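Local coordinates for protein putative Xylose isomerase (Rhodospirillum rubrum, PDB 3QXB) that is probably a sugar isomerase of the xylose isomerase-like family and binds iron and manganese ions in a TIM barrel, at residues A[34-39]-A[72-77]; A[54-59]-A[117-122]; A[163-168]-A[203-208]. One frame throughout, in Å; residues are numbered along the deposited sequence.

Contact 1: residues A[34-39]-A[72-77]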
loop_
_atom_site.group_PDB
_atom_site.type_symbol
_atom_site.label_atom_id
_atom_site.label_comp_id
_atom_site.label_asym_id
_atom_site.label_seq_id
_atom_site.Cartn_x
_atom_site.Cartn_y
_atom_site.Cartn_z
ATOM N N LEU A 34 14.635 9.762 1.322
ATOM C CA LEU A 34 15.094 8.455 1.742
ATOM C C LEU A 34 16.491 8.447 2.344
ATOM O O LEU A 34 16.826 7.515 3.030
ATOM C CB LEU A 34 15.038 7.455 0.563
ATOM C CG LEU A 34 13.676 7.037 0.007
ATOM C CD1 LEU A 34 13.933 5.954 -1.042
ATOM C CD2 LEU A 34 12.759 6.521 1.060
ATOM N N GLU A 35 17.299 9.469 2.096
ATOM C CA GLU A 35 18.658 9.511 2.633
ATOM C C GLU A 35 18.596 9.722 4.130
ATOM O O GLU A 35 18.000 10.693 4.572
ATOM C CB GLU A 35 19.455 10.613 1.969
ATOM C CG GLU A 35 20.932 10.366 1.980
ATOM C CD GLU A 35 21.665 10.880 3.177
ATOM O OE1 GLU A 35 21.052 11.297 4.181
ATOM O OE2 GLU A 35 22.911 10.827 3.119
ATOM N N PRO A 36 19.198 8.821 4.924
ATOM C CA PRO A 36 18.892 8.860 6.329
ATOM C C PRO A 36 19.159 10.207 7.047
ATOM O O PRO A 36 18.301 10.688 7.781
ATOM C CB PRO A 36 19.726 7.693 6.902
ATOM C CG PRO A 36 19.713 6.690 5.775
ATOM C CD PRO A 36 19.871 7.552 4.552
ATOM N N ASP A 37 20.302 10.824 6.793
ATOM C CA ASP A 37 20.601 12.086 7.402
ATOM C C ASP A 37 19.715 13.225 6.873
ATOM O O ASP A 37 19.441 14.148 7.614
ATOM C CB ASP A 37 22.070 12.446 7.211
ATOM C CG ASP A 37 22.994 11.625 8.081
ATOM O OD1 ASP A 37 22.713 11.368 9.296
ATOM O OD2 ASP A 37 24.047 11.278 7.547
ATOM N N ARG A 38 19.275 13.165 5.611
ATOM C CA ARG A 38 18.380 14.220 5.073
ATOM C C ARG A 38 17.018 14.088 5.755
ATOM O O ARG A 38 16.415 15.101 6.108
ATOM C CB ARG A 38 18.219 14.122 3.531
ATOM C CG ARG A 38 16.850 14.666 2.896
ATOM C CD ARG A 38 16.819 16.153 2.346
ATOM N NE ARG A 38 15.979 17.104 3.127
ATOM C CZ ARG A 38 15.301 18.169 2.637
ATOM N NH1 ARG A 38 15.295 18.458 1.329
ATOM N NH2 ARG A 38 14.588 18.945 3.460
ATOM N N LEU A 39 16.546 12.851 5.940
ATOM C CA LEU A 39 15.232 12.611 6.596
ATOM C C LEU A 39 15.258 13.089 8.038
ATOM O O LEU A 39 14.378 13.837 8.476
ATOM C CB LEU A 39 14.772 11.141 6.516
ATOM C CG LEU A 39 13.318 10.808 6.920
ATOM C CD1 LEU A 39 12.275 11.745 6.306
ATOM C CD2 LEU A 39 12.925 9.369 6.630
ATOM N N ALA A 72 17.774 -0.090 7.838
ATOM C CA ALA A 72 17.049 0.261 9.062
ATOM C C ALA A 72 17.993 0.819 10.096
ATOM O O ALA A 72 17.690 1.839 10.671
ATOM C CB ALA A 72 16.268 -0.903 9.600
ATOM N N ILE A 73 19.143 0.181 10.297
ATOM C CA ILE A 73 20.133 0.697 11.236
ATOM C C ILE A 73 20.681 2.079 10.848
ATOM O O ILE A 73 20.862 2.923 11.700
ATOM C CB ILE A 73 21.283 -0.306 11.476
ATOM C CG1 ILE A 73 20.782 -1.499 12.293
ATOM C CG2 ILE A 73 22.478 0.355 12.204
ATOM C CD1 ILE A 73 21.697 -2.702 12.265
ATOM N N ALA A 74 20.918 2.310 9.561
ATOM C CA ALA A 74 21.323 3.642 9.099
ATOM C C ALA A 74 20.293 4.732 9.450
ATOM O O ALA A 74 20.680 5.804 9.889
ATOM C CB ALA A 74 21.679 3.656 7.576
ATOM N N TYR A 75 19.010 4.461 9.263
ATOM C CA TYR A 75 17.972 5.400 9.756
ATOM C C TYR A 75 18.051 5.564 11.269
ATOM O O TYR A 75 18.082 6.697 11.761
ATOM C CB TYR A 75 16.556 4.957 9.369
ATOM C CG TYR A 75 16.217 5.170 7.919
ATOM C CD1 TYR A 75 16.099 6.448 7.390
ATOM C CD2 TYR A 75 15.946 4.097 7.088
ATOM C CE1 TYR A 75 15.775 6.646 6.048
ATOM C CE2 TYR A 75 15.596 4.282 5.761
ATOM C CZ TYR A 75 15.521 5.567 5.246
ATOM O OH TYR A 75 15.204 5.747 3.925
ATOM N N ALA A 76 18.122 4.468 12.016
ATOM C CA ALA A 76 18.207 4.605 13.520
ATOM C C ALA A 76 19.361 5.457 13.962
ATOM O O ALA A 76 19.218 6.364 14.822
ATOM C CB ALA A 76 18.250 3.218 14.207
ATOM N N LYS A 77 20.512 5.243 13.348
ATOM C CA LYS A 77 21.702 5.991 13.718
ATOM C C LYS A 77 21.594 7.462 13.341
ATOM O O LYS A 77 22.033 8.337 14.102
ATOM C CB LYS A 77 22.947 5.353 13.085
ATOM C CG LYS A 77 24.295 6.041 13.328
ATOM C CD LYS A 77 25.482 5.183 12.774
ATOM C CE LYS A 77 26.884 5.682 13.223
ATOM N NZ LYS A 77 27.127 7.101 12.836
#

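Contact 2: residues A[54-59]-A[117-122]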
loop_
_atom_site.group_PDB
_atom_site.type_symbol
_atom_site.label_atom_id
_atom_site.label_comp_id
_atom_site.label_asym_id
_atom_site.label_seq_id
_atom_site.Cartn_x
_atom_site.Cartn_y
_atom_site.Cartn_z
ATOM N N TYR A 54 8.725 5.236 13.159
ATOM C CA TYR A 54 9.302 4.794 11.908
ATOM C C TYR A 54 8.305 3.854 11.265
ATOM O O TYR A 54 7.674 3.086 11.968
ATOM C CB TYR A 54 10.607 4.090 12.214
ATOM C CG TYR A 54 11.375 3.521 11.027
ATOM C CD1 TYR A 54 12.285 4.303 10.307
ATOM C CD2 TYR A 54 11.242 2.199 10.677
ATOM C CE1 TYR A 54 13.011 3.769 9.228
ATOM C CE2 TYR A 54 11.988 1.667 9.644
ATOM C CZ TYR A 54 12.860 2.454 8.915
ATOM O OH TYR A 54 13.568 1.857 7.843
ATOM N N THR A 55 8.126 3.930 9.946
ATOM C CA THR A 55 7.133 3.090 9.254
ATOM C C THR A 55 7.802 1.884 8.532
ATOM O O THR A 55 8.869 2.024 7.924
ATOM C CB THR A 55 6.299 3.917 8.226
ATOM O OG1 THR A 55 5.355 3.072 7.544
ATOM C CG2 THR A 55 7.190 4.617 7.166
ATOM N N TYR A 56 7.172 0.717 8.591
ATOM C CA TYR A 56 7.630 -0.448 7.795
ATOM C C TYR A 56 7.698 -0.112 6.281
ATOM O O TYR A 56 8.394 -0.776 5.542
ATOM C CB TYR A 56 6.689 -1.609 7.931
ATOM C CG TYR A 56 6.475 -2.232 9.326
ATOM C CD1 TYR A 56 7.066 -1.722 10.481
ATOM C CD2 TYR A 56 5.612 -3.287 9.466
ATOM C CE1 TYR A 56 6.806 -2.302 11.716
ATOM C CE2 TYR A 56 5.326 -3.849 10.709
ATOM C CZ TYR A 56 5.908 -3.373 11.817
ATOM O OH TYR A 56 5.653 -4.001 13.047
ATOM N N ASP A 57 6.949 0.902 5.839
ATOM C CA ASP A 57 6.943 1.380 4.456
ATOM C C ASP A 57 8.286 1.982 3.978
ATOM O O ASP A 57 8.419 2.296 2.812
ATOM C CB ASP A 57 5.785 2.381 4.216
ATOM C CG ASP A 57 4.415 1.700 4.031
ATOM O OD1 ASP A 57 4.302 0.443 3.971
ATOM O OD2 ASP A 57 3.397 2.425 3.954
ATOM N N LEU A 58 9.267 2.161 4.857
ATOM C CA LEU A 58 10.594 2.630 4.436
ATOM C C LEU A 58 11.539 1.451 4.259
ATOM O O LEU A 58 12.333 1.462 3.338
ATOM C CB LEU A 58 11.198 3.609 5.443
ATOM C CG LEU A 58 10.671 5.041 5.428
ATOM C CD1 LEU A 58 11.175 5.820 6.683
ATOM C CD2 LEU A 58 11.128 5.727 4.182
ATOM N N THR A 59 11.405 0.414 5.107
ATOM C CA THR A 59 12.190 -0.793 4.999
ATOM C C THR A 59 11.292 -2.008 5.333
ATOM O O THR A 59 10.867 -2.171 6.487
ATOM C CB THR A 59 13.496 -0.754 5.924
ATOM O OG1 THR A 59 13.137 -0.654 7.274
ATOM C CG2 THR A 59 14.474 0.391 5.569
ATOM N N LYS A 117 7.123 -11.097 13.420
ATOM C CA LYS A 117 8.390 -11.625 13.903
ATOM C C LYS A 117 9.561 -10.923 13.215
ATOM O O LYS A 117 10.498 -10.477 13.876
ATOM C CB LYS A 117 8.476 -13.128 13.692
ATOM C CG LYS A 117 9.777 -13.815 14.134
ATOM C CD LYS A 117 10.873 -13.714 13.074
ATOM C CE LYS A 117 12.021 -14.646 13.381
ATOM N NZ LYS A 117 13.176 -14.386 12.510
ATOM N N ARG A 118 9.484 -10.782 11.904
ATOM C CA ARG A 118 10.541 -10.104 11.159
ATOM C C ARG A 118 10.592 -8.614 11.474
ATOM O O ARG A 118 11.690 -8.042 11.587
ATOM C CB ARG A 118 10.374 -10.374 9.663
ATOM C CG ARG A 118 10.664 -11.833 9.310
ATOM C CD ARG A 118 10.626 -12.136 7.802
ATOM N NE ARG A 118 11.751 -11.483 7.136
ATOM C CZ ARG A 118 12.990 -11.965 7.066
ATOM N NH1 ARG A 118 13.298 -13.154 7.588
ATOM N NH2 ARG A 118 13.927 -11.275 6.428
ATOM N N ALA A 119 9.425 -7.987 11.621
ATOM C CA ALA A 119 9.375 -6.585 12.073
ATOM C C ALA A 119 9.995 -6.402 13.456
ATOM O O ALA A 119 10.688 -5.412 13.712
ATOM C CB ALA A 119 7.919 -6.056 12.073
ATOM N N ILE A 120 9.736 -7.332 14.362
ATOM C CA ILE A 120 10.396 -7.318 15.658
ATOM C C ILE A 120 11.935 -7.440 15.489
ATOM O O ILE A 120 12.688 -6.712 16.127
ATOM C CB ILE A 120 9.867 -8.472 16.537
ATOM C CG1 ILE A 120 8.421 -8.170 16.949
ATOM C CG2 ILE A 120 10.815 -8.751 17.709
ATOM C CD1 ILE A 120 7.615 -9.369 17.519
ATOM N N ASP A 121 12.401 -8.349 14.635
ATOM C CA ASP A 121 13.875 -8.429 14.343
ATOM C C ASP A 121 14.454 -7.089 13.876
ATOM O O ASP A 121 15.457 -6.554 14.411
ATOM C CB ASP A 121 14.181 -9.504 13.323
ATOM C CG ASP A 121 13.955 -10.892 13.838
ATOM O OD1 ASP A 121 13.928 -11.140 15.068
ATOM O OD2 ASP A 121 13.778 -11.762 12.997
HETATM N N MSE A 122 13.803 -6.508 12.893
HETATM C CA MSE A 122 14.215 -5.162 12.397
HETATM C C MSE A 122 14.169 -4.073 13.473
HETATM O O MSE A 122 15.085 -3.199 13.630
HETATM C CB MSE A 122 13.271 -4.794 11.221
HETATM C CG MSE A 122 13.688 -3.552 10.406
HETATM SE SE MSE A 122 12.299 -3.231 9.076
HETATM C CE MSE A 122 11.027 -2.408 10.146
#

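Contact 3: residues A[163-168]-A[203-208]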
loop_
_atom_site.group_PDB
_atom_site.type_symbol
_atom_site.label_atom_id
_atom_site.label_comp_id
_atom_site.label_asym_id
_atom_site.label_seq_id
_atom_site.Cartn_x
_atom_site.Cartn_y
_atom_site.Cartn_z
ATOM N N LEU A 163 4.530 -14.036 20.146
ATOM C CA LEU A 163 5.267 -12.920 19.574
ATOM C C LEU A 163 5.683 -11.908 20.661
ATOM O O LEU A 163 6.764 -11.356 20.579
ATOM C CB LEU A 163 4.473 -12.249 18.469
ATOM C CG LEU A 163 4.418 -13.012 17.145
ATOM C CD1 LEU A 163 3.297 -12.415 16.273
ATOM C CD2 LEU A 163 5.752 -12.957 16.472
ATOM N N ALA A 164 4.853 -11.684 21.676
ATOM C CA ALA A 164 5.267 -10.841 22.807
ATOM C C ALA A 164 6.453 -11.495 23.559
ATOM O O ALA A 164 7.390 -10.808 23.938
ATOM C CB ALA A 164 4.060 -10.531 23.755
ATOM N N ALA A 165 6.454 -12.821 23.702
ATOM C CA ALA A 165 7.585 -13.541 24.312
ATOM C C ALA A 165 8.859 -13.375 23.482
ATOM O O ALA A 165 9.940 -13.121 24.025
ATOM C CB ALA A 165 7.263 -15.050 24.480
ATOM N N TYR A 166 8.712 -13.510 22.163
ATOM C CA TYR A 166 9.849 -13.270 21.270
ATOM C C TYR A 166 10.370 -11.825 21.352
ATOM O O TYR A 166 11.575 -11.603 21.415
ATOM C CB TYR A 166 9.497 -13.669 19.841
ATOM C CG TYR A 166 10.659 -13.535 18.887
ATOM C CD1 TYR A 166 11.763 -14.360 19.000
ATOM C CD2 TYR A 166 10.633 -12.613 17.859
ATOM C CE1 TYR A 166 12.805 -14.252 18.146
ATOM C CE2 TYR A 166 11.665 -12.509 16.994
ATOM C CZ TYR A 166 12.753 -13.327 17.119
ATOM O OH TYR A 166 13.830 -13.228 16.231
ATOM N N ALA A 167 9.475 -10.842 21.356
ATOM C CA ALA A 167 9.851 -9.447 21.407
ATOM C C ALA A 167 10.635 -9.215 22.696
ATOM O O ALA A 167 11.691 -8.598 22.654
ATOM C CB ALA A 167 8.616 -8.515 21.356
ATOM N N LYS A 168 10.145 -9.742 23.824
ATOM C CA LYS A 168 10.875 -9.562 25.081
ATOM C C LYS A 168 12.293 -10.132 24.969
ATOM O O LYS A 168 13.230 -9.506 25.383
ATOM C CB LYS A 168 10.181 -10.213 26.277
ATOM C CG LYS A 168 10.919 -9.747 27.628
ATOM C CD LYS A 168 10.460 -10.471 28.844
ATOM C CE LYS A 168 11.051 -11.888 28.938
ATOM N NZ LYS A 168 12.282 -12.016 29.835
ATOM N N ARG A 203 -1.078 -12.184 30.301
ATOM C CA ARG A 203 -0.694 -13.357 29.524
ATOM C C ARG A 203 0.567 -13.096 28.705
ATOM O O ARG A 203 1.121 -14.033 28.140
ATOM C CB ARG A 203 -1.799 -13.704 28.521
ATOM C CG ARG A 203 -3.075 -14.128 29.082
ATOM C CD ARG A 203 -4.008 -14.645 28.007
ATOM N NE ARG A 203 -3.616 -15.979 27.586
ATOM C CZ ARG A 203 -4.240 -16.708 26.658
ATOM N NH1 ARG A 203 -5.331 -16.262 26.049
ATOM N NH2 ARG A 203 -3.768 -17.911 26.359
ATOM N N THR A 204 0.999 -11.838 28.611
ATOM C CA THR A 204 2.073 -11.467 27.659
ATOM C C THR A 204 3.326 -11.089 28.445
ATOM O O THR A 204 3.244 -10.480 29.512
ATOM C CB THR A 204 1.625 -10.353 26.681
ATOM O OG1 THR A 204 1.224 -9.187 27.402
ATOM C CG2 THR A 204 0.470 -10.812 25.787
ATOM N N GLU A 205 4.494 -11.500 27.941
ATOM C CA GLU A 205 5.761 -11.280 28.684
ATOM C C GLU A 205 6.173 -9.807 28.699
ATOM O O GLU A 205 6.852 -9.363 29.601
ATOM C CB GLU A 205 6.866 -12.190 28.123
ATOM C CG GLU A 205 6.572 -13.637 28.451
ATOM C CD GLU A 205 7.666 -14.616 28.152
ATOM O OE1 GLU A 205 8.838 -14.216 27.997
ATOM O OE2 GLU A 205 7.333 -15.828 28.111
ATOM N N ILE A 206 5.699 -9.055 27.714
ATOM C CA ILE A 206 5.734 -7.608 27.718
ATOM C C ILE A 206 4.297 -7.117 27.421
ATOM O O ILE A 206 3.482 -7.834 26.844
ATOM C CB ILE A 206 6.772 -7.021 26.673
ATOM C CG1 ILE A 206 6.493 -7.571 25.283
ATOM C CG2 ILE A 206 8.229 -7.298 27.139
ATOM C CD1 ILE A 206 7.160 -6.829 24.059
ATOM N N PRO A 207 3.986 -5.886 27.804
ATOM C CA PRO A 207 2.629 -5.417 27.542
ATOM C C PRO A 207 2.288 -5.275 26.065
ATOM O O PRO A 207 3.133 -4.879 25.256
ATOM C CB PRO A 207 2.610 -4.051 28.222
ATOM C CG PRO A 207 4.105 -3.672 28.323
ATOM C CD PRO A 207 4.766 -4.934 28.613
ATOM N N VAL A 208 1.054 -5.611 25.725
ATOM C CA VAL A 208 0.483 -5.304 24.400
ATOM C C VAL A 208 -0.558 -4.240 24.684
ATOM O O VAL A 208 -1.426 -4.397 25.554
ATOM C CB VAL A 208 -0.122 -6.570 23.732
ATOM C CG1 VAL A 208 -0.811 -6.269 22.380
ATOM C CG2 VAL A 208 0.950 -7.645 23.585
HETATM O O HOH W 1 10.680 -14.211 26.188
#

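Contact 1: residues A[34-39]-A[72-77]
One face of the Y75 ring carries the pyrrolidine of P36: CG of P36 sits 4.2 Å from the ring centroid and 21° off its normal, a CH-pi contact displaced toward the rim on the CD1/CE1 side. L39 comes in obliquely, its CD2 4.0 Å from CE1 of Y75. The hydroxyl end of the ring reaches the backbone of L34, where Y75 OH lies 2.6 Å from L34 O in a weak hydrogen bond, and not a settled one, since the same proton could go to a different acceptor. CB and CD2 of L34 pack against the same hydroxyl. Y75 holds CG beside its backbone N and anti to its carbonyl carbon (chi1 -74°), which sends the ring from its helix across to the turn before helix 36-46. P36 also touches the helix directly, its CG 4.0 Å from CB of A74. At that turn E35 is the N-cap: its OE1 accepts from R38 N at 2.9 Å, nearly along the carboxylate C-O axis. A leucine in place of Y75 would probably leave the P36 ring without its aromatic face and L34 O without this hydroxyl partner. R71 and A78 of helix 65-81 extend the packing on P36. The contact thus joins two neighbouring outer helices of a TIM barrel, 36-46 and 65-81, through the capped N-terminus of the first.

Contact 2: residues A[54-59]-A[117-122]
M122, a selenomethionine, starts with CG anti to its backbone N (chi1 -170°), runs straight through chi2 and bends at chi3 (79°), which brings SE up to T59 and swings CE toward two tyrosines. Y56, with CG beside its own backbone N (chi1 -62°), extends its ring to the helix at A119. SE of M122 lies 3.1 Å from T59 O and 3.3 Å from T59 OG1, so the selenium meets a backbone and a side-chain oxygen of one residue. Its methyl CE approaches the Y54 ring at the edge, near the ring plane, 4.2 Å from CE2 of Y54. The same methyl is 4.0 Å from CD1 of Y56, which it meets obliquely. One turn back along the helix, CB of A119 presses on the phenol end of Y56, 3.4 Å from CZ of Y56. At the start of the loop T55 OG1 accepts from D57 N, an ST turn that bends the chain after strand 51-55. R68 and A72 of helix 65-81 also touch M122, and Y98 of the second subunit bonds through its hydroxyl to Y56 O. The buried Y56 hydroxyl is hydrogen-bonded to T131 OG1, and so satisfied, while 117-122 offers it the A119 methyl. The contact is held by van der Waals packing, with the selenium close to two oxygens of T59; sulfur would occupy this place in the natural methionine.

Contact 3: residues A[163-168]-A[203-208]
Apolar packing of I206 on A164, A167 and K168 makes up one part of the contact; E205 against A165 and K168 makes up another. I206 sets CG1 between its backbone N and carbonyl carbon (chi1 55°), and its two branches part over the helix: CD1 lies 3.5 Å from CB of A167, while CG2 rests 3.6 Å from CB of K168. CG1 passes alongside the backbone at A164, 3.6 Å from A164 O. CB of A164 touches CB of T204 at 3.8 Å and also reaches CG2 of V208, so this small residue lets the loop come close to the helix. Charged and polar groups line the outer edge. K168 and E205 cross at about a right angle, and the aliphatic part of the lysine does the touching, CE of K168 being 3.3 Å from OE1 of E205. CB of A165 is 3.7 Å from OE2 of E205. The ammonium NZ of K168 stays 4.5 Å from OE1 of E205, beyond a salt bridge, so any attraction there is probably modest. A water links the two segments, donating to A165 O and to E205 OE1. Within the loop, T204 OG1 donates to I206 O at 2.7 Å from above the carbonyl plane, which ties the chain across E205. L175 of strand 174-177 also touches A164 and A167. In this TIM barrel the C-terminal part of helix 146-170 packs on the loop that leads from helix 190-200 into strand 208-213, whose first residue is V208.

In the fold
All three contacts belong to one eight-stranded parallel TIM barrel. Contacts 1 and 2 alternate along the chain and touch, their centres about 14 Å apart: A72 of helix 65-81 packs on M122 of helix 106-125, and L34 on L58. Contact 3 comes later in the sequence, its centre about 17 Å from that of contact 2 and about 28 Å from that of contact 1. Helices 106-125 and 146-170 join contacts 2 and 3, with D121 and Y166 probably hydrogen-bonded. Together they show how outer helices pack on one another and on the strand ends and loops of the barrel; in contact 2 the Y56 side chain lies about 12 Å from the bound iron and manganese ions.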